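Local coordinates for uncharacterized esterase YxiM (Bacillus subtilis, PDB 2O14), which probably hydrolyses ester bonds as a member of the GDSL lipolytic family, carrying a galactose-binding-like beta domain ahead of its hydrolase domain, at residues A[29-37]-A[44-54]; A[62-73]-A[137-148]. All blocks are in the same frame, centred on the assembly; numbering follows the deposited sequence.

Contact 1 (A[29-37]-A[44-54])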
loop_
_atom_site.group_PDB
_atom_site.type_symbol
_atom_site.label_atom_id
_atom_site.label_comp_id
_atom_site.label_asym_id
_atom_site.label_seq_id
_atom_site.Cartn_x
_atom_site.Cartn_y
_atom_site.Cartn_z
ATOM N N TYR A 29 -19.088 -10.418 18.262
ATOM C CA TYR A 29 -17.641 -10.275 18.347
ATOM C C TYR A 29 -17.103 -10.923 19.604
ATOM O O TYR A 29 -17.759 -10.920 20.643
ATOM C CB TYR A 29 -17.252 -8.796 18.393
ATOM C CG TYR A 29 -17.318 -8.061 17.081
ATOM C CD1 TYR A 29 -16.176 -7.891 16.304
ATOM C CD2 TYR A 29 -18.512 -7.500 16.632
ATOM C CE1 TYR A 29 -16.216 -7.173 15.109
ATOM C CE2 TYR A 29 -18.568 -6.782 15.442
ATOM C CZ TYR A 29 -17.413 -6.621 14.686
ATOM O OH TYR A 29 -17.451 -5.908 13.513
ATOM N N ILE A 30 -15.902 -11.482 19.507
ATOM C CA ILE A 30 -15.260 -12.064 20.672
ATOM C C ILE A 30 -14.441 -10.919 21.251
ATOM O O ILE A 30 -13.600 -10.337 20.555
ATOM C CB ILE A 30 -14.297 -13.202 20.307
ATOM C CG1 ILE A 30 -15.082 -14.423 19.834
ATOM C CG2 ILE A 30 -13.430 -13.550 21.517
ATOM C CD1 ILE A 30 -14.190 -15.573 19.417
ATOM N N GLY A 31 -14.705 -10.579 22.506
ATOM C CA GLY A 31 -13.961 -9.505 23.136
ATOM C C GLY A 31 -12.558 -9.978 23.468
ATOM O O GLY A 31 -12.391 -11.029 24.081
ATOM N N VAL A 32 -11.548 -9.223 23.047
ATOM C CA VAL A 32 -10.164 -9.577 23.331
ATOM C C VAL A 32 -9.499 -8.398 24.023
ATOM O O VAL A 32 -9.397 -7.295 23.477
ATOM C CB VAL A 32 -9.378 -9.927 22.058
ATOM C CG1 VAL A 32 -7.982 -10.411 22.436
ATOM C CG2 VAL A 32 -10.114 -10.992 21.271
ATOM N N ARG A 33 -9.050 -8.665 25.239
ATOM C CA ARG A 33 -8.419 -7.690 26.113
ATOM C C ARG A 33 -6.894 -7.825 25.995
ATOM O O ARG A 33 -6.393 -8.891 25.642
ATOM C CB ARG A 33 -8.909 -8.006 27.528
ATOM C CG ARG A 33 -8.457 -7.132 28.656
ATOM C CD ARG A 33 -8.944 -7.780 29.948
ATOM N NE ARG A 33 -10.398 -7.934 29.955
ATOM C CZ ARG A 33 -11.237 -7.074 30.524
ATOM N NH1 ARG A 33 -10.766 -5.998 31.143
ATOM N NH2 ARG A 33 -12.547 -7.282 30.462
ATOM N N ALA A 34 -6.164 -6.753 26.291
ATOM C CA ALA A 34 -4.703 -6.780 26.202
ATOM C C ALA A 34 -4.053 -7.864 27.052
ATOM O O ALA A 34 -2.983 -8.368 26.698
ATOM C CB ALA A 34 -4.124 -5.421 26.583
ATOM N N SER A 35 -4.681 -8.222 28.172
ATOM C CA SER A 35 -4.118 -9.251 29.046
ATOM C C SER A 35 -4.505 -10.667 28.623
ATOM O O SER A 35 -4.132 -11.631 29.279
ATOM C CB SER A 35 -4.544 -9.021 30.504
ATOM O OG SER A 35 -5.930 -9.264 30.682
ATOM N N ASP A 36 -5.266 -10.800 27.542
ATOM C CA ASP A 36 -5.646 -12.129 27.081
ATOM C C ASP A 36 -4.454 -12.756 26.365
ATOM O O ASP A 36 -4.235 -12.527 25.174
ATOM C CB ASP A 36 -6.848 -12.074 26.127
ATOM C CG ASP A 36 -8.159 -11.762 26.844
ATOM O OD1 ASP A 36 -8.324 -12.163 28.016
ATOM O OD2 ASP A 36 -9.038 -11.132 26.225
ATOM N N ARG A 37 -3.673 -13.531 27.110
ATOM C CA ARG A 37 -2.504 -14.203 26.560
ATOM C C ARG A 37 -2.960 -15.288 25.592
ATOM O O ARG A 37 -4.014 -15.905 25.793
ATOM C CB ARG A 37 -1.692 -14.834 27.697
ATOM C CG ARG A 37 -0.468 -15.633 27.255
ATOM C CD ARG A 37 0.160 -16.335 28.443
ATOM N NE ARG A 37 0.577 -15.379 29.465
ATOM C CZ ARG A 37 1.626 -14.570 29.349
ATOM N NH1 ARG A 37 2.376 -14.602 28.253
ATOM N NH2 ARG A 37 1.921 -13.724 30.329
ATOM N N TYR A 44 -6.689 -18.208 20.324
ATOM C CA TYR A 44 -6.299 -16.826 20.053
ATOM C C TYR A 44 -5.752 -16.141 21.302
ATOM O O TYR A 44 -5.895 -16.649 22.419
ATOM C CB TYR A 44 -7.503 -16.032 19.545
ATOM C CG TYR A 44 -8.603 -15.918 20.575
ATOM C CD1 TYR A 44 -9.613 -16.873 20.658
ATOM C CD2 TYR A 44 -8.604 -14.879 21.501
ATOM C CE1 TYR A 44 -10.603 -16.795 21.648
ATOM C CE2 TYR A 44 -9.581 -14.793 22.492
ATOM C CZ TYR A 44 -10.573 -15.753 22.561
ATOM O OH TYR A 44 -11.511 -15.680 23.566
ATOM N N GLY A 45 -5.156 -14.968 21.110
ATOM C CA GLY A 45 -4.609 -14.227 22.232
ATOM C C GLY A 45 -3.274 -13.597 21.893
ATOM O O GLY A 45 -2.690 -13.886 20.849
ATOM N N PHE A 46 -2.779 -12.742 22.780
ATOM C CA PHE A 46 -1.511 -12.072 22.552
ATOM C C PHE A 46 -0.303 -12.891 22.991
ATOM O O PHE A 46 -0.282 -13.471 24.077
ATOM C CB PHE A 46 -1.527 -10.716 23.248
ATOM C CG PHE A 46 -2.519 -9.765 22.660
ATOM C CD1 PHE A 46 -2.270 -9.151 21.437
ATOM C CD2 PHE A 46 -3.718 -9.500 23.314
ATOM C CE1 PHE A 46 -3.204 -8.284 20.875
ATOM C CE2 PHE A 46 -4.659 -8.634 22.759
ATOM C CZ PHE A 46 -4.399 -8.027 21.538
ATOM N N GLN A 47 0.706 -12.926 22.128
ATOM C CA GLN A 47 1.926 -13.681 22.378
ATOM C C GLN A 47 2.727 -13.109 23.539
ATOM O O GLN A 47 3.286 -13.857 24.337
ATOM C CB GLN A 47 2.785 -13.706 21.110
ATOM C CG GLN A 47 4.010 -14.604 21.208
ATOM C CD GLN A 47 3.651 -16.030 21.603
ATOM O OE1 GLN A 47 2.825 -16.675 20.957
ATOM N NE2 GLN A 47 4.272 -16.528 22.671
ATOM N N THR A 48 2.793 -11.782 23.608
ATOM C CA THR A 48 3.513 -11.087 24.669
ATOM C C THR A 48 2.609 -9.987 25.232
ATOM O O THR A 48 2.760 -8.811 24.900
ATOM C CB THR A 48 4.839 -10.464 24.142
ATOM O OG1 THR A 48 4.558 -9.489 23.126
ATOM C CG2 THR A 48 5.737 -11.558 23.553
ATOM N N PRO A 49 1.652 -10.367 26.098
ATOM C CA PRO A 49 0.704 -9.433 26.724
ATOM C C PRO A 49 1.368 -8.271 27.474
ATOM O O PRO A 49 0.778 -7.204 27.608
ATOM C CB PRO A 49 -0.094 -10.323 27.679
ATOM C CG PRO A 49 0.026 -11.691 27.099
ATOM C CD PRO A 49 1.438 -11.743 26.587
ATOM N N GLU A 50 2.587 -8.476 27.968
ATOM C CA GLU A 50 3.287 -7.423 28.714
ATOM C C GLU A 50 3.488 -6.154 27.888
ATOM O O GLU A 50 3.657 -5.071 28.444
ATOM C CB GLU A 50 4.656 -7.913 29.206
ATOM C CG GLU A 50 5.633 -8.255 28.086
ATOM C CD GLU A 50 5.624 -9.733 27.723
ATOM O OE1 GLU A 50 4.549 -10.370 27.797
ATOM O OE2 GLU A 50 6.699 -10.255 27.351
ATOM N N ASN A 51 3.470 -6.282 26.566
ATOM C CA ASN A 51 3.662 -5.123 25.699
ATOM C C ASN A 51 2.378 -4.667 25.017
ATOM O O ASN A 51 2.418 -3.970 24.002
ATOM C CB ASN A 51 4.739 -5.429 24.649
ATOM C CG ASN A 51 6.144 -5.405 25.234
ATOM O OD1 ASN A 51 7.049 -6.082 24.742
ATOM N ND2 ASN A 51 6.333 -4.619 26.280
HETATM N N MSE A 52 1.241 -5.068 25.576
HETATM C CA MSE A 52 -0.063 -4.688 25.043
HETATM C C MSE A 52 -0.768 -3.878 26.122
HETATM O O MSE A 52 -0.553 -4.106 27.316
HETATM C CB MSE A 52 -0.900 -5.926 24.717
HETATM C CG MSE A 52 -0.305 -6.864 23.684
HETATM SE SE MSE A 52 -0.058 -6.110 21.908
HETATM C CE MSE A 52 -1.808 -5.321 21.686
ATOM N N ARG A 53 -1.614 -2.941 25.712
ATOM C CA ARG A 53 -2.338 -2.109 26.666
ATOM C C ARG A 53 -3.747 -1.785 26.170
ATOM O O ARG A 53 -3.944 -1.532 24.987
ATOM C CB ARG A 53 -1.561 -0.814 26.900
ATOM C CG ARG A 53 -2.268 0.215 27.767
ATOM C CD ARG A 53 -1.381 1.436 27.954
ATOM N NE ARG A 53 -0.125 1.080 28.609
ATOM C CZ ARG A 53 0.980 1.819 28.568
ATOM N NH1 ARG A 53 2.075 1.414 29.201
ATOM N NH2 ARG A 53 0.996 2.957 27.884
ATOM N N ASP A 54 -4.726 -1.809 27.069
ATOM C CA ASP A 54 -6.103 -1.489 26.697
ATOM C C ASP A 54 -6.248 0.025 26.649
ATOM O O ASP A 54 -5.820 0.715 27.567
ATOM C CB ASP A 54 -7.094 -2.039 27.725
ATOM C CG ASP A 54 -7.155 -3.545 27.728
ATOM O OD1 ASP A 54 -7.198 -4.129 26.626
ATOM O OD2 ASP A 54 -7.181 -4.140 28.830
HETATM O O HOH W 1 -10.835 -13.497 25.137
HETATM O O HOH W 2 -5.884 -6.143 29.852
HETATM O O HOH W 3 3.572 -11.261 30.269
HETATM O O HOH W 4 2.481 -16.023 25.968
HETATM O O HOH W 5 -6.696 -15.680 24.844
HETATM O O HOH W 6 4.801 -13.880 27.185
#
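Arg-37 and Phe-46 form a single backbone bridge, in which Phe-46 N donates to Asp-36 O at 2.8 Å, almost straight and in the carbonyl plane, while Arg-37 CA makes a C-H...O contact with Phe-46 O. The chain just beyond strand 30-32 is thus bridged to strand 44-46 at the edge of the galactose-binding-like beta sandwich: strand 30-32 pairs with strand 15-20 in one sheet, whereas strand 44-46 is an outer strand of the other. The short axes of 30-32 and 44-46 run 9.2 Å apart at 18°, too far for direct pairing, and side chains fill the interval. A type I turn from Arg-33 to Asp-36 carries the chain across; Asp-36 OD2 accepts from Arg-33 N at 2.7 Å, 42° out of its carboxylate plane.

Between the sheets, buried Val-32 sends its two methyls to two different rings. CG1, anti to the backbone N (chi1 -175°), meets Phe-46 CE2 at 3.8 Å, and CG2 approaches Tyr-44 CE2. Arg-33 O lies at the edge of the buried Phe-46 ring, in its plane, while Met-52 CG covers one face; Phe-80 adds an edge-to-face partner. At the more exposed end, Ile-30 CG2 touches the phenol end of Tyr-44, whose OH shares a water with Gly-31 O.

At strand 52-54 the turn is held by Asp-54: OD1 takes the N-H of Ala-34 at 2.8 Å on its syn side, and a water that donates to OD2 accepts a weak bond from Ser-35 N. The Ala-34 methyl is tucked against Met-52 CB. On the outer side Pro-49 CG packs against Arg-37 CB, and the arginine chain, bent at chi3, lays one guanidinium face over the proline ring. Two waters in the guanidinium plane link Arg-37 NH1 to Gln-47 O, and Pro-49 CD lies 3.4 Å from that same NH1.

Contact 2 (A[62-73]-A[137-148]). With MN (manganese (II) ion), chain B; SO4 (sulfate ion), chain C.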
loop_
_atom_site.group_PDB
_atom_site.type_symbol
_atom_site.label_atom_id
_atom_site.label_comp_id
_atom_site.label_asym_id
_atom_site.label_seq_id
_atom_site.Cartn_x
_atom_site.Cartn_y
_atom_site.Cartn_z
ATOM N N VAL A 62 -17.488 -1.380 18.147
ATOM C CA VAL A 62 -16.154 -1.925 18.371
ATOM C C VAL A 62 -15.055 -0.868 18.249
ATOM O O VAL A 62 -13.914 -1.104 18.639
ATOM C CB VAL A 62 -15.863 -3.090 17.400
ATOM C CG1 VAL A 62 -16.833 -4.231 17.669
ATOM C CG2 VAL A 62 -15.979 -2.622 15.960
ATOM N N LYS A 63 -15.409 0.304 17.731
ATOM C CA LYS A 63 -14.454 1.396 17.562
ATOM C C LYS A 63 -14.347 2.276 18.808
ATOM O O LYS A 63 -13.577 3.238 18.832
ATOM C CB LYS A 63 -14.852 2.259 16.360
ATOM C CG LYS A 63 -14.793 1.517 15.040
ATOM C CD LYS A 63 -15.077 2.449 13.879
ATOM C CE LYS A 63 -15.037 1.716 12.558
ATOM N NZ LYS A 63 -15.300 2.657 11.432
ATOM N N SER A 64 -15.118 1.938 19.838
ATOM C CA SER A 64 -15.111 2.693 21.087
ATOM C C SER A 64 -13.917 2.322 21.972
ATOM O O SER A 64 -13.598 3.029 22.926
ATOM C CB SER A 64 -16.401 2.430 21.865
ATOM O OG SER A 64 -16.397 1.103 22.370
ATOM N N ASP A 65 -13.273 1.199 21.675
ATOM C CA ASP A 65 -12.121 0.777 22.467
ATOM C C ASP A 65 -11.100 0.032 21.614
ATOM O O ASP A 65 -11.388 -0.334 20.473
ATOM C CB ASP A 65 -12.571 -0.093 23.648
ATOM C CG ASP A 65 -13.398 -1.298 23.221
ATOM O OD1 ASP A 65 -13.587 -1.512 22.005
ATOM O OD2 ASP A 65 -13.862 -2.042 24.108
ATOM N N ALA A 66 -9.912 -0.196 22.167
ATOM C CA ALA A 66 -8.862 -0.879 21.424
ATOM C C ALA A 66 -7.711 -1.321 22.311
ATOM O O ALA A 66 -7.731 -1.120 23.520
ATOM C CB ALA A 66 -8.330 0.049 20.331
ATOM N N VAL A 67 -6.722 -1.952 21.688
ATOM C CA VAL A 67 -5.512 -2.376 22.379
ATOM C C VAL A 67 -4.404 -1.617 21.670
ATOM O O VAL A 67 -4.508 -1.339 20.470
ATOM C CB VAL A 67 -5.228 -3.893 22.232
ATOM C CG1 VAL A 67 -6.153 -4.696 23.145
ATOM C CG2 VAL A 67 -5.399 -4.313 20.786
ATOM N N GLU A 68 -3.362 -1.261 22.406
ATOM C CA GLU A 68 -2.236 -0.547 21.819
ATOM C C GLU A 68 -0.984 -1.418 21.841
ATOM O O GLU A 68 -0.661 -2.030 22.860
ATOM C CB GLU A 68 -1.958 0.739 22.588
ATOM C CG GLU A 68 -0.844 1.557 21.983
ATOM C CD GLU A 68 -0.614 2.854 22.715
ATOM O OE1 GLU A 68 -1.475 3.235 23.539
ATOM O OE2 GLU A 68 0.425 3.496 22.454
ATOM N N PHE A 69 -0.293 -1.487 20.713
ATOM C CA PHE A 69 0.934 -2.269 20.641
ATOM C C PHE A 69 2.070 -1.365 21.108
ATOM O O PHE A 69 2.424 -0.399 20.426
ATOM C CB PHE A 69 1.172 -2.735 19.208
ATOM C CG PHE A 69 0.172 -3.753 18.731
ATOM C CD1 PHE A 69 0.498 -5.104 18.695
ATOM C CD2 PHE A 69 -1.102 -3.360 18.321
ATOM C CE1 PHE A 69 -0.430 -6.054 18.254
ATOM C CE2 PHE A 69 -2.036 -4.302 17.879
ATOM C CZ PHE A 69 -1.698 -5.647 17.846
ATOM N N LEU A 70 2.622 -1.680 22.278
ATOM C CA LEU A 70 3.711 -0.906 22.865
ATOM C C LEU A 70 5.061 -1.279 22.250
ATOM O O LEU A 70 5.995 -0.480 22.232
ATOM C CB LEU A 70 3.737 -1.117 24.379
ATOM C CG LEU A 70 2.444 -0.713 25.091
ATOM C CD1 LEU A 70 2.588 -0.943 26.591
ATOM C CD2 LEU A 70 2.135 0.744 24.801
ATOM N N ALA A 71 5.156 -2.510 21.769
ATOM C CA ALA A 71 6.351 -2.991 21.100
ATOM C C ALA A 71 5.848 -3.244 19.686
ATOM O O ALA A 71 4.733 -3.734 19.506
ATOM C CB ALA A 71 6.834 -4.279 21.741
ATOM N N TYR A 72 6.637 -2.886 18.679
ATOM C CA TYR A 72 6.210 -3.093 17.302
ATOM C C TYR A 72 7.372 -3.409 16.367
ATOM O O TYR A 72 8.477 -3.698 16.819
ATOM C CB TYR A 72 5.438 -1.867 16.800
ATOM C CG TYR A 72 6.147 -0.569 17.077
ATOM C CD1 TYR A 72 5.999 0.078 18.301
ATOM C CD2 TYR A 72 7.017 -0.024 16.143
ATOM C CE1 TYR A 72 6.710 1.238 18.585
ATOM C CE2 TYR A 72 7.733 1.128 16.416
ATOM C CZ TYR A 72 7.577 1.752 17.636
ATOM O OH TYR A 72 8.315 2.876 17.908
ATOM N N GLY A 73 7.109 -3.337 15.065
ATOM C CA GLY A 73 8.113 -3.663 14.063
ATOM C C GLY A 73 7.659 -4.961 13.409
ATOM O O GLY A 73 7.125 -5.837 14.092
ATOM N N THR A 137 1.777 -1.507 13.419
ATOM C CA THR A 137 3.137 -1.051 13.632
ATOM C C THR A 137 3.509 0.292 13.026
ATOM O O THR A 137 2.716 0.956 12.348
ATOM C CB THR A 137 4.128 -2.110 13.101
ATOM O OG1 THR A 137 5.468 -1.764 13.476
ATOM C CG2 THR A 137 4.027 -2.196 11.589
ATOM N N GLU A 138 4.762 0.653 13.254
ATOM C CA GLU A 138 5.305 1.910 12.801
ATOM C C GLU A 138 4.939 2.372 11.418
ATOM O O GLU A 138 5.229 1.736 10.398
ATOM C CB GLU A 138 6.824 1.925 12.937
ATOM C CG GLU A 138 7.361 3.297 13.302
ATOM C CD GLU A 138 8.843 3.281 13.609
ATOM O OE1 GLU A 138 9.639 3.093 12.667
ATOM O OE2 GLU A 138 9.209 3.444 14.795
ATOM N N GLY A 139 4.249 3.500 11.445
ATOM C CA GLY A 139 3.845 4.217 10.273
ATOM C C GLY A 139 4.586 5.457 10.728
ATOM O O GLY A 139 5.751 5.647 10.386
ATOM N N LYS A 140 3.942 6.263 11.564
ATOM C CA LYS A 140 4.587 7.459 12.084
ATOM C C LYS A 140 5.136 7.169 13.480
ATOM O O LYS A 140 4.382 6.915 14.419
ATOM C CB LYS A 140 3.602 8.627 12.148
ATOM C CG LYS A 140 4.238 9.938 12.576
ATOM C CD LYS A 140 3.232 11.075 12.540
ATOM C CE LYS A 140 3.856 12.388 12.978
ATOM N NZ LYS A 140 4.967 12.802 12.076
ATOM N N ALA A 141 6.458 7.194 13.603
ATOM C CA ALA A 141 7.106 6.938 14.877
ATOM C C ALA A 141 6.649 7.961 15.910
ATOM O O ALA A 141 6.551 9.152 15.617
ATOM C CB ALA A 141 8.623 6.997 14.716
ATOM N N GLY A 142 6.357 7.488 17.117
ATOM C CA GLY A 142 5.926 8.383 18.175
ATOM C C GLY A 142 4.426 8.444 18.375
ATOM O O GLY A 142 3.959 9.035 19.347
ATOM N N THR A 143 3.662 7.853 17.462
ATOM C CA THR A 143 2.210 7.860 17.591
ATOM C C THR A 143 1.704 6.504 18.097
ATOM O O THR A 143 2.451 5.527 18.129
ATOM C CB THR A 143 1.534 8.225 16.248
ATOM O OG1 THR A 143 1.957 7.316 15.227
ATOM C CG2 THR A 143 1.921 9.638 15.837
ATOM N N ALA A 144 0.440 6.452 18.504
ATOM C CA ALA A 144 -0.146 5.226 19.029
ATOM C C ALA A 144 -0.557 4.235 17.944
ATOM O O ALA A 144 -1.280 4.579 17.005
ATOM C CB ALA A 144 -1.347 5.563 19.904
ATOM N N PHE A 145 -0.090 2.997 18.080
ATOM C CA PHE A 145 -0.429 1.942 17.128
ATOM C C PHE A 145 -1.503 1.111 17.822
ATOM O O PHE A 145 -1.212 0.280 18.681
ATOM C CB PHE A 145 0.823 1.126 16.808
ATOM C CG PHE A 145 1.948 1.969 16.280
ATOM C CD1 PHE A 145 1.720 2.878 15.249
ATOM C CD2 PHE A 145 3.221 1.898 16.840
ATOM C CE1 PHE A 145 2.739 3.706 14.783
ATOM C CE2 PHE A 145 4.252 2.724 16.380
ATOM C CZ PHE A 145 4.008 3.628 15.354
ATOM N N THR A 146 -2.749 1.373 17.449
ATOM C CA THR A 146 -3.901 0.734 18.066
ATOM C C THR A 146 -4.763 -0.115 17.141
ATOM O O THR A 146 -4.823 0.122 15.933
ATOM C CB THR A 146 -4.809 1.799 18.669
ATOM O OG1 THR A 146 -5.293 2.640 17.617
ATOM C CG2 THR A 146 -4.044 2.653 19.665
ATOM N N LEU A 147 -5.457 -1.083 17.731
ATOM C CA LEU A 147 -6.323 -1.985 16.978
ATOM C C LEU A 147 -7.683 -2.114 17.677
ATOM O O LEU A 147 -7.743 -2.499 18.841
ATOM C CB LEU A 147 -5.648 -3.361 16.862
ATOM C CG LEU A 147 -6.431 -4.437 16.101
ATOM C CD1 LEU A 147 -6.659 -4.000 14.663
ATOM C CD2 LEU A 147 -5.680 -5.756 16.147
ATOM N N SER A 148 -8.770 -1.793 16.975
ATOM C CA SER A 148 -10.110 -1.888 17.559
ATOM C C SER A 148 -10.828 -3.180 17.214
ATOM O O SER A 148 -11.566 -3.715 18.032
ATOM C CB SER A 148 -10.998 -0.716 17.109
ATOM O OG SER A 148 -10.735 0.463 17.847
HETATM MN MN MN B . -14.960 -3.325 22.447
HETATM S S SO4 C . 2.986 12.722 8.583
HETATM O O1 SO4 C . 2.107 11.692 9.171
HETATM O O2 SO4 C . 3.562 13.563 9.653
HETATM O O3 SO4 C . 2.187 13.560 7.665
HETATM O O4 SO4 C . 4.086 12.082 7.837
HETATM O O HOH W 7 -11.573 3.226 16.509
HETATM O O HOH W 8 1.959 2.209 20.146
HETATM O O HOH W 9 7.748 5.161 17.253
HETATM O O HOH W 10 -13.637 -5.117 23.179
HETATM O O HOH W 11 -16.496 -1.922 21.869
#
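Backbone hydrogen bonds pair Val-67 with Leu-147 in both directions, Leu-147 N to Val-67 O at 2.9 Å and Val-67 N to Leu-147 O at 3.1 Å. Phe-69 N extends the pairing by donating nearly head-on to Phe-145 O. Glu-68 and Thr-146 form the intervening non-hydrogen-bonded pair.

Two hydroxyls extend the polar contacts. Ser-148 OG donates to Asp-65 O at 2.8 Å from above the carbonyl plane, and a water also joins it to Lys-63 O. Thr-137 OG1, placed anti to the backbone N (chi1 -172°), accepts from Gly-73 N at 2.8 Å in a bent bond.

These strands, 65-69 and 146-148, are antiparallel neighbours in one sheet of the galactose-binding-like beta sandwich; strand 131-138 belongs to the other. On the inward side Val-67 and Leu-147 lie side by side, and Leu-147 CB meets the edge of the Phe-69 ring at CE2.

The aromatic contact is T-shaped: the Phe-145 edge points at the Tyr-72 face, with CE2 over its centre, centroids 4.7 Å apart and planes at 71°. Thr-137 C and Thr-143 O lie over opposite faces of the Phe-145 ring.

Metal bonds mark the start of the strand. Asp-65 grips manganese through OD1 at 2.3 Å and OD2 at 2.4 Å, alongside two waters, Asp-19 and Ser-24.

From the N terminus, contact 1 closes first, bringing 44-54 back against 29-37 across a six-residue loop without helix or strand. Contact 2 opens only afterwards, at 62-73, and closes after 63 intervening residues at 137-148, so the two follow in series, neither nesting nor crossing. They meet where strand 52-56 leads on to its antiparallel neighbour 65-69: Arg-53 O and Glu-68 N are probably hydrogen-bonded, as are Asn-51 O and Leu-70 N, and selenium of Met-52 packs on Phe-69. Contact 1 ties the chain after strand 30-32 to strands 44-46 and 52-56, which lie in different sheets, while contact 2 joins strand 65-69 to strand 146-156, which also pairs with strands 15-20 and 87-95.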